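PDB 1X91: pectinesterase inhibitor 1, which inhibits plant pectin methylesterase, the cell-wall enzyme that removes methyl esters from pectin. Local coordinates for residues A[55-60]-A[74-79]; A[70-75]-A[117-122]; A[107-112]-A[135-140]. The protein carries 1 engineered substitution. All coordinates share one frame; numbering follows the deposited sequence.

Overall arrangement
Three contacts sample the up-and-down four-helix bundle of this inhibitor, whose core helices follow one another in the chain. Contact 1 joins helix 34-62 to helix 66-94, contact 2 joins helix 66-94 to the end of helix 98-119 and the adjoining turn, and contact 3 pairs helix 98-119 with helix 127-149. Contacts 1 and 2 share Ser74 and Cys75, with centres about 9 Å apart. Contact 3 lies about 3 Å from the centre of the chain and about 15 Å from contact 1, centre to centre; Tyr79 bridges the two by touching Ala112 and Ile136. Contacts 2 and 3 both use helix 98-119 but do not touch: their centres are about 16 Å apart, their nearest atoms about 5 Å.

Contact 1: A[55-60]-A[74-79]; sequences KLQSII and SCVDEY
In the four-helix bundle of the pectin methylesterase inhibitors, helices 34-62 and 66-94 are consecutive and antiparallel, and Leu56 meets Cys75, Val76 and Tyr79 near the turn that joins them. The short segments run at 157° to one another with their axes 9.9 Å apart. Leu56 points at the partner helix and splits its side chain among three neighbours. Its CB rests 3.8 Å from Val76 CG2, while its two methyls straddle the CB of Cys75, with Leu56 CD2 at 3.7 Å. The other methyl, Leu56 CD1, also reaches Tyr79 CD1 at 3.8 Å, where the leucine side chain crosses the tyrosine at about a right angle.

One turn further along, Ile60 brings its CD1 to within 3.8 Å of Val76 CG2. Val76 CG2 is therefore touched by both Leu56 CB and Ile60 CD1, and through this one methyl two residues a helical turn apart on helix 34-62 join it to the next helix of the bundle. Val76 CG2 occupies this place because it lies anti to the carbonyl carbon, with CG1 anti to the backbone N (chi1 164°). Two polar ends find partners beyond the segments: Gln57 NE2 is hydrogen-bonded to Asp61 OD1, one turn later on its own helix, and Tyr79 OH to Ser133 OG of helix 127-149. Val129 of that same helix packs against Leu56.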
loop_
_atom_site.group_PDB
_atom_site.type_symbol
_atom_site.label_atom_id
_atom_site.label_comp_id
_atom_site.label_asym_id
_atom_site.label_seq_id
_atom_site.Cartn_x
_atom_site.Cartn_y
_atom_site.Cartn_z
ATOM N N LYS A 55 10.351 6.481 -8.652
ATOM C CA LYS A 55 10.155 7.922 -8.635
ATOM C C LYS A 55 11.081 8.562 -7.611
ATOM O O LYS A 55 11.700 9.576 -7.904
ATOM C CB LYS A 55 8.704 8.267 -8.308
ATOM C CG LYS A 55 8.396 9.765 -8.240
ATOM C CE LYS A 55 7.830 11.681 -10.360
ATOM N N LEU A 56 11.146 8.016 -6.400
ATOM C CA LEU A 56 12.009 8.559 -5.337
ATOM C C LEU A 56 13.482 8.624 -5.788
ATOM O O LEU A 56 14.198 9.653 -5.561
ATOM C CB LEU A 56 11.936 7.712 -4.076
ATOM C CG LEU A 56 10.626 7.920 -3.344
ATOM C CD1 LEU A 56 10.357 6.731 -2.460
ATOM C CD2 LEU A 56 10.682 9.149 -2.477
ATOM N N GLN A 57 13.937 7.538 -6.409
ATOM C CA GLN A 57 15.315 7.488 -6.881
ATOM C C GLN A 57 15.563 8.524 -7.947
ATOM O O GLN A 57 16.669 9.114 -7.969
ATOM C CB GLN A 57 15.706 6.118 -7.442
ATOM C CG GLN A 57 17.263 6.008 -7.513
ATOM C CD GLN A 57 17.927 6.208 -6.171
ATOM O OE1 GLN A 57 17.543 5.567 -5.185
ATOM N NE2 GLN A 57 18.897 7.116 -6.102
ATOM N N SER A 58 14.590 8.747 -8.822
ATOM C CA SER A 58 14.706 9.734 -9.894
ATOM C C SER A 58 14.856 11.127 -9.292
ATOM O O SER A 58 15.697 11.949 -9.743
ATOM C CB SER A 58 13.504 9.681 -10.812
ATOM O OG SER A 58 13.497 10.772 -11.719
ATOM N N ILE A 59 14.059 11.411 -8.270
ATOM C CA ILE A 59 14.091 12.734 -7.618
ATOM C C ILE A 59 15.463 12.951 -6.959
ATOM O O ILE A 59 16.124 13.990 -7.153
ATOM C CB ILE A 59 12.929 12.841 -6.569
ATOM C CG1 ILE A 59 11.594 12.860 -7.260
ATOM C CG2 ILE A 59 13.111 14.083 -5.688
ATOM C CD1 ILE A 59 10.427 12.576 -6.334
ATOM N N ILE A 60 15.907 11.984 -6.177
ATOM C CA ILE A 60 17.197 12.031 -5.521
ATOM C C ILE A 60 18.311 12.233 -6.543
ATOM O O ILE A 60 19.184 13.070 -6.352
ATOM C CB ILE A 60 17.423 10.740 -4.660
ATOM C CG1 ILE A 60 16.485 10.753 -3.448
ATOM C CG2 ILE A 60 18.819 10.717 -4.117
ATOM C CD1 ILE A 60 16.253 9.385 -2.791
ATOM N N SER A 74 14.946 8.365 3.373
ATOM C CA SER A 74 14.178 7.644 4.379
ATOM C C SER A 74 12.996 6.932 3.689
ATOM O O SER A 74 12.659 5.746 4.016
ATOM C CB SER A 74 13.676 8.604 5.444
ATOM O OG SER A 74 12.732 7.982 6.309
ATOM N N CYS A 75 12.357 7.620 2.758
ATOM C CA CYS A 75 11.260 7.034 1.992
ATOM C C CYS A 75 11.766 5.816 1.202
ATOM O O CYS A 75 11.094 4.789 1.145
ATOM C CB CYS A 75 10.587 8.060 1.066
ATOM S SG CYS A 75 9.529 9.253 1.899
ATOM N N VAL A 76 12.969 5.889 0.642
ATOM C CA VAL A 76 13.495 4.761 -0.129
ATOM C C VAL A 76 13.679 3.541 0.779
ATOM O O VAL A 76 13.307 2.441 0.400
ATOM C CB VAL A 76 14.833 5.109 -0.831
ATOM C CG1 VAL A 76 15.570 3.855 -1.305
ATOM C CG2 VAL A 76 14.602 6.052 -1.990
ATOM N N ASP A 77 14.218 3.764 1.965
ATOM C CA ASP A 77 14.426 2.685 2.920
ATOM C C ASP A 77 13.075 2.090 3.293
ATOM O O ASP A 77 12.952 0.863 3.362
ATOM C CB ASP A 77 15.167 3.180 4.140
ATOM C CG ASP A 77 16.585 3.629 3.834
ATOM O OD1 ASP A 77 17.134 3.294 2.774
ATOM O OD2 ASP A 77 17.212 4.328 4.623
ATOM N N GLU A 78 12.078 2.926 3.547
ATOM C CA GLU A 78 10.750 2.439 3.942
ATOM C C GLU A 78 10.114 1.643 2.815
ATOM O O GLU A 78 9.461 0.618 3.066
ATOM C CB GLU A 78 9.836 3.585 4.364
ATOM C CG GLU A 78 10.310 4.287 5.640
ATOM C CD GLU A 78 10.291 3.386 6.863
ATOM O OE1 GLU A 78 9.435 2.510 6.948
ATOM O OE2 GLU A 78 11.193 3.506 7.718
ATOM N N TYR A 79 10.279 2.092 1.572
ATOM C CA TYR A 79 9.707 1.406 0.443
ATOM C C TYR A 79 10.417 0.096 0.098
ATOM O O TYR A 79 9.758 -0.852 -0.332
ATOM C CB TYR A 79 9.528 2.328 -0.781
ATOM C CG TYR A 79 8.202 3.082 -0.677
ATOM C CD1 TYR A 79 8.168 4.442 -0.375
ATOM C CD2 TYR A 79 6.985 2.395 -0.639
ATOM C CE1 TYR A 79 6.963 5.119 -0.227
ATOM C CE2 TYR A 79 5.777 3.070 -0.462
ATOM C CZ TYR A 79 5.796 4.459 -0.285
ATOM O OH TYR A 79 4.621 5.168 -0.111
#

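Contact 2: A[70-75]-A[117-122]; sequences LAYRSC and DDVKRL
Val119 CG1 touches both Cys75 SG, at 3.7 Å, and the Tyr72 ring, at 3.8 Å from CE1. This part of the four-helix bundle lies toward the end of helix 98-119, where a type I beta turn runs from Val119 to Leu122 and packs on helix 66-94. The nearest CA atoms across the contact are those of Ala71 and Asp118, 5.3 Å apart. The small side chain of Ala71 is consistent with so near an approach, and Ala71 CB sits 3.3 Å from the carbonyl O of Asp118. Leu122, brought back toward the helix by the turn, sets CD1 against Ala71 CB and Tyr72 OH, 4.0 Å in each case. The side chains of Tyr72 and Val119 cross at about a right angle.

Further out, several groups hold this first shell in place. The CB of Tyr72 leaves on the side away from 117-122, yet with CG beside the backbone N (chi1 -65°) the far part of the side chain, CE1 and OH, still reaches Val119 and Leu122. Tyr72 OH accepts a hydrogen bond from Asp126 N, while Leu56, Ile59 and Ile60 of helix 34-62 pack against the same side chain. Val125 touches both Tyr72 and Val119. The disulfide from Cys75 to Cys115 links the two helices covalently, and the turn itself is closed by Leu122 N donating to Val119 O at 3.2 Å.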
loop_
_atom_site.group_PDB
_atom_site.type_symbol
_atom_site.label_atom_id
_atom_site.label_comp_id
_atom_site.label_asym_id
_atom_site.label_seq_id
_atom_site.Cartn_x
_atom_site.Cartn_y
_atom_site.Cartn_z
ATOM N N LEU A 70 17.268 13.813 2.674
ATOM C CA LEU A 70 17.222 12.913 3.819
ATOM C C LEU A 70 15.829 12.319 3.864
ATOM O O LEU A 70 15.666 11.103 4.090
ATOM C CB LEU A 70 17.531 13.622 5.131
ATOM C CG LEU A 70 17.632 12.660 6.323
ATOM N N ALA A 71 14.823 13.137 3.621
ATOM C CA ALA A 71 13.436 12.656 3.652
ATOM C C ALA A 71 13.169 11.604 2.594
ATOM O O ALA A 71 12.566 10.563 2.881
ATOM C CB ALA A 71 12.438 13.796 3.502
ATOM N N TYR A 72 13.558 11.871 1.367
ATOM C CA TYR A 72 13.321 10.940 0.271
ATOM C C TYR A 72 14.159 9.669 0.430
ATOM O O TYR A 72 13.707 8.595 0.033
ATOM C CB TYR A 72 13.523 11.607 -1.102
ATOM C CG TYR A 72 12.520 12.714 -1.391
ATOM C CD1 TYR A 72 11.171 12.601 -1.083
ATOM C CD2 TYR A 72 12.936 13.921 -1.966
ATOM C CE1 TYR A 72 10.293 13.605 -1.343
ATOM C CE2 TYR A 72 12.056 14.917 -2.215
ATOM C CZ TYR A 72 10.745 14.804 -1.908
ATOM O OH TYR A 72 9.876 15.831 -2.179
ATOM N N ARG A 73 15.352 9.781 0.992
ATOM C CA ARG A 73 16.185 8.617 1.284
ATOM C C ARG A 73 15.560 7.738 2.364
ATOM O O ARG A 73 15.611 6.506 2.254
ATOM C CB ARG A 73 17.598 9.010 1.706
ATOM C CG ARG A 73 18.541 9.263 0.563
ATOM C CD ARG A 73 19.924 9.691 1.044
ATOM N NE ARG A 73 20.836 9.938 -0.073
ATOM N N SER A 74 14.946 8.365 3.373
ATOM C CA SER A 74 14.178 7.644 4.379
ATOM C C SER A 74 12.996 6.932 3.689
ATOM O O SER A 74 12.659 5.746 4.016
ATOM C CB SER A 74 13.676 8.604 5.444
ATOM O OG SER A 74 12.732 7.982 6.309
ATOM N N CYS A 75 12.357 7.620 2.758
ATOM C CA CYS A 75 11.260 7.034 1.992
ATOM C C CYS A 75 11.766 5.816 1.202
ATOM O O CYS A 75 11.094 4.789 1.145
ATOM C CB CYS A 75 10.587 8.060 1.066
ATOM S SG CYS A 75 9.529 9.253 1.899
ATOM N N ASP A 117 5.046 10.870 6.884
ATOM C CA ASP A 117 5.565 11.637 8.027
ATOM C C ASP A 117 7.006 12.195 7.799
ATOM O O ASP A 117 7.362 13.254 8.326
ATOM C CB ASP A 117 5.519 10.776 9.300
ATOM C CG ASP A 117 4.087 10.519 9.801
ATOM O OD1 ASP A 117 3.143 11.218 9.375
ATOM O OD2 ASP A 117 3.822 9.625 10.637
ATOM N N ASP A 118 7.823 11.506 7.008
ATOM C CA ASP A 118 9.189 11.939 6.740
ATOM C C ASP A 118 9.196 13.165 5.822
ATOM O O ASP A 118 10.190 13.926 5.860
ATOM C CB ASP A 118 10.001 10.861 6.016
ATOM C CG ASP A 118 10.443 9.692 6.903
ATOM O OD1 ASP A 118 10.696 9.865 8.104
ATOM O OD2 ASP A 118 10.669 8.565 6.408
ATOM N N VAL A 119 8.150 13.326 4.994
ATOM C CA VAL A 119 8.079 14.419 3.996
ATOM C C VAL A 119 7.180 15.569 4.419
ATOM O O VAL A 119 7.088 16.569 3.692
ATOM C CB VAL A 119 7.680 13.959 2.545
ATOM C CG1 VAL A 119 8.621 12.888 2.009
ATOM C CG2 VAL A 119 6.255 13.484 2.471
ATOM N N LYS A 120 6.562 15.440 5.590
ATOM C CA LYS A 120 5.552 16.388 6.066
ATOM C C LYS A 120 6.081 17.755 6.382
ATOM O O LYS A 120 5.346 18.721 6.266
ATOM C CB LYS A 120 4.872 15.862 7.337
ATOM C CG LYS A 120 5.729 16.003 8.611
ATOM N N ARG A 121 7.325 17.819 6.846
ATOM C CA ARG A 121 7.934 19.054 7.289
ATOM C C ARG A 121 8.601 19.752 6.139
ATOM O O ARG A 121 9.210 20.821 6.347
ATOM C CG ARG A 121 8.311 18.422 9.818
ATOM N N LEU A 122 8.521 19.162 4.934
ATOM C CA LEU A 122 9.068 19.819 3.761
ATOM C C LEU A 122 8.183 20.992 3.295
ATOM O O LEU A 122 6.976 20.915 3.181
ATOM C CB LEU A 122 9.317 18.817 2.626
ATOM C CG LEU A 122 10.269 17.643 2.925
ATOM C CD1 LEU A 122 10.330 16.711 1.739
ATOM C CD2 LEU A 122 11.651 18.070 3.287
#

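Contact 3: A[107-112]-A[135-140]; sequences AALDGA and TIKNLC
With CG anti to the backbone N (chi1 -170°), Leu109 sets its side chain against Lys137 and Cys140, and Lys137, whose CG is likewise anti to N (chi1 177°), runs its extended chain past it. Leu109 CG and Lys137 CG come within 4.2 Å as the two side chains cross obliquely, while Leu109 CD1 lies 3.9 Å from the backbone O of Lys137. Nearer its backbone, Leu109 CB meets Cys140 CB at 3.8 Å, and Ala108 CB approaches Cys140 SG. One turn along, Ala112 CB touches Ile136 CG2 at 3.9 Å.

These residues join helices 98-119 and 127-149 of the four-helix bundle, antiparallel at 160° with their segment axes 8.6 Å apart. Behind them, Tyr79 of helix 66-94 touches both Ala112 and Ile136, and Thr45 of helix 34-62 touches Cys140, so all four bundle helices meet around this level.

No hydrogen bond crosses between the segments, and the small alanine and cysteine side chains are consistent with the close helix spacing. Lys137 lends its aliphatic part as apolar surface, while its NZ makes a salt bridge to Asp113 OD1, just beyond the segment on helix 98-119: the helix pair is held here by apolar packing with one ionic link at its edge.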
loop_
_atom_site.group_PDB
_atom_site.type_symbol
_atom_site.label_atom_id
_atom_site.label_comp_id
_atom_site.label_asym_id
_atom_site.label_seq_id
_atom_site.Cartn_x
_atom_site.Cartn_y
_atom_site.Cartn_z
ATOM N N ALA A 107 2.717 -4.038 8.243
ATOM C CA ALA A 107 4.050 -3.532 8.239
ATOM C C ALA A 107 4.301 -2.677 7.016
ATOM O O ALA A 107 4.910 -1.622 7.125
ATOM C CB ALA A 107 5.004 -4.630 8.331
ATOM N N ALA A 108 3.799 -3.097 5.862
ATOM C CA ALA A 108 3.923 -2.253 4.649
ATOM C C ALA A 108 3.255 -0.925 4.811
ATOM O O ALA A 108 3.802 0.122 4.380
ATOM C CB ALA A 108 3.394 -2.962 3.428
ATOM N N LEU A 109 2.048 -0.907 5.369
ATOM C CA LEU A 109 1.294 0.327 5.584
ATOM C C LEU A 109 2.102 1.315 6.396
ATOM O O LEU A 109 2.163 2.499 6.081
ATOM C CB LEU A 109 -0.038 0.001 6.295
ATOM C CG LEU A 109 -1.103 1.095 6.430
ATOM C CD1 LEU A 109 -2.525 0.442 6.627
ATOM C CD2 LEU A 109 -0.801 2.025 7.548
ATOM N N ASP A 110 2.759 0.824 7.436
ATOM C CA ASP A 110 3.591 1.670 8.286
ATOM C C ASP A 110 4.711 2.294 7.477
ATOM O O ASP A 110 5.098 3.452 7.752
ATOM C CB ASP A 110 4.228 0.856 9.407
ATOM C CG ASP A 110 3.358 0.730 10.590
ATOM O OD1 ASP A 110 2.131 1.067 10.522
ATOM O OD2 ASP A 110 3.841 0.298 11.662
ATOM N N GLY A 111 5.229 1.579 6.480
ATOM C CA GLY A 111 6.251 2.138 5.608
ATOM C C GLY A 111 5.716 3.309 4.834
ATOM O O GLY A 111 6.380 4.376 4.774
ATOM N N ALA A 112 4.541 3.183 4.211
ATOM C CA ALA A 112 3.930 4.289 3.512
ATOM C C ALA A 112 3.631 5.456 4.454
ATOM O O ALA A 112 3.887 6.603 4.098
ATOM C CB ALA A 112 2.695 3.855 2.754
ATOM N N THR A 135 -2.079 6.515 -1.562
ATOM C CA THR A 135 -2.709 5.424 -2.322
ATOM C C THR A 135 -2.293 4.082 -1.742
ATOM O O THR A 135 -3.110 3.198 -1.547
ATOM C CB THR A 135 -2.317 5.529 -3.779
ATOM O OG1 THR A 135 -3.017 6.679 -4.318
ATOM C CG2 THR A 135 -2.724 4.293 -4.597
ATOM N N ILE A 136 -1.019 3.923 -1.421
ATOM C CA ILE A 136 -0.575 2.646 -0.877
ATOM C C ILE A 136 -1.144 2.424 0.511
ATOM O O ILE A 136 -1.524 1.305 0.832
ATOM C CB ILE A 136 0.979 2.553 -0.916
ATOM C CG1 ILE A 136 1.430 2.405 -2.345
ATOM C CG2 ILE A 136 1.526 1.416 -0.033
ATOM C CD1 ILE A 136 2.871 2.791 -2.592
ATOM N N LYS A 137 -1.211 3.462 1.342
ATOM C CA LYS A 137 -1.806 3.330 2.630
ATOM C C LYS A 137 -3.272 2.848 2.483
ATOM O O LYS A 137 -3.710 1.947 3.214
ATOM C CB LYS A 137 -1.697 4.662 3.360
ATOM C CG LYS A 137 -2.322 4.681 4.672
ATOM C CD LYS A 137 -1.868 5.992 5.401
ATOM C CE LYS A 137 -2.606 6.108 6.658
ATOM N NZ LYS A 137 -2.346 7.393 7.305
ATOM N N ASN A 138 -3.985 3.456 1.554
ATOM C CA ASN A 138 -5.398 3.094 1.321
ATOM C C ASN A 138 -5.540 1.654 0.819
ATOM O O ASN A 138 -6.428 0.892 1.277
ATOM C CB ASN A 138 -5.992 4.072 0.315
ATOM C CG ASN A 138 -6.202 5.457 0.913
ATOM O OD1 ASN A 138 -6.353 5.596 2.124
ATOM N ND2 ASN A 138 -6.166 6.484 0.053
ATOM N N LEU A 139 -4.700 1.253 -0.134
ATOM C CA LEU A 139 -4.712 -0.102 -0.679
ATOM C C LEU A 139 -4.384 -1.092 0.426
ATOM O O LEU A 139 -5.010 -2.143 0.529
ATOM C CB LEU A 139 -3.735 -0.263 -1.854
ATOM C CG LEU A 139 -4.168 0.426 -3.128
ATOM C CD1 LEU A 139 -3.000 0.466 -4.056
ATOM C CD2 LEU A 139 -5.310 -0.368 -3.778
ATOM N N CYS A 140 -3.373 -0.784 1.256
ATOM C CA CYS A 140 -3.107 -1.688 2.396
ATOM C C CYS A 140 -4.307 -1.800 3.313
ATOM O O CYS A 140 -4.609 -2.902 3.800
ATOM C CB CYS A 140 -1.854 -1.289 3.195
ATOM S SG CYS A 140 -0.266 -1.430 2.363
#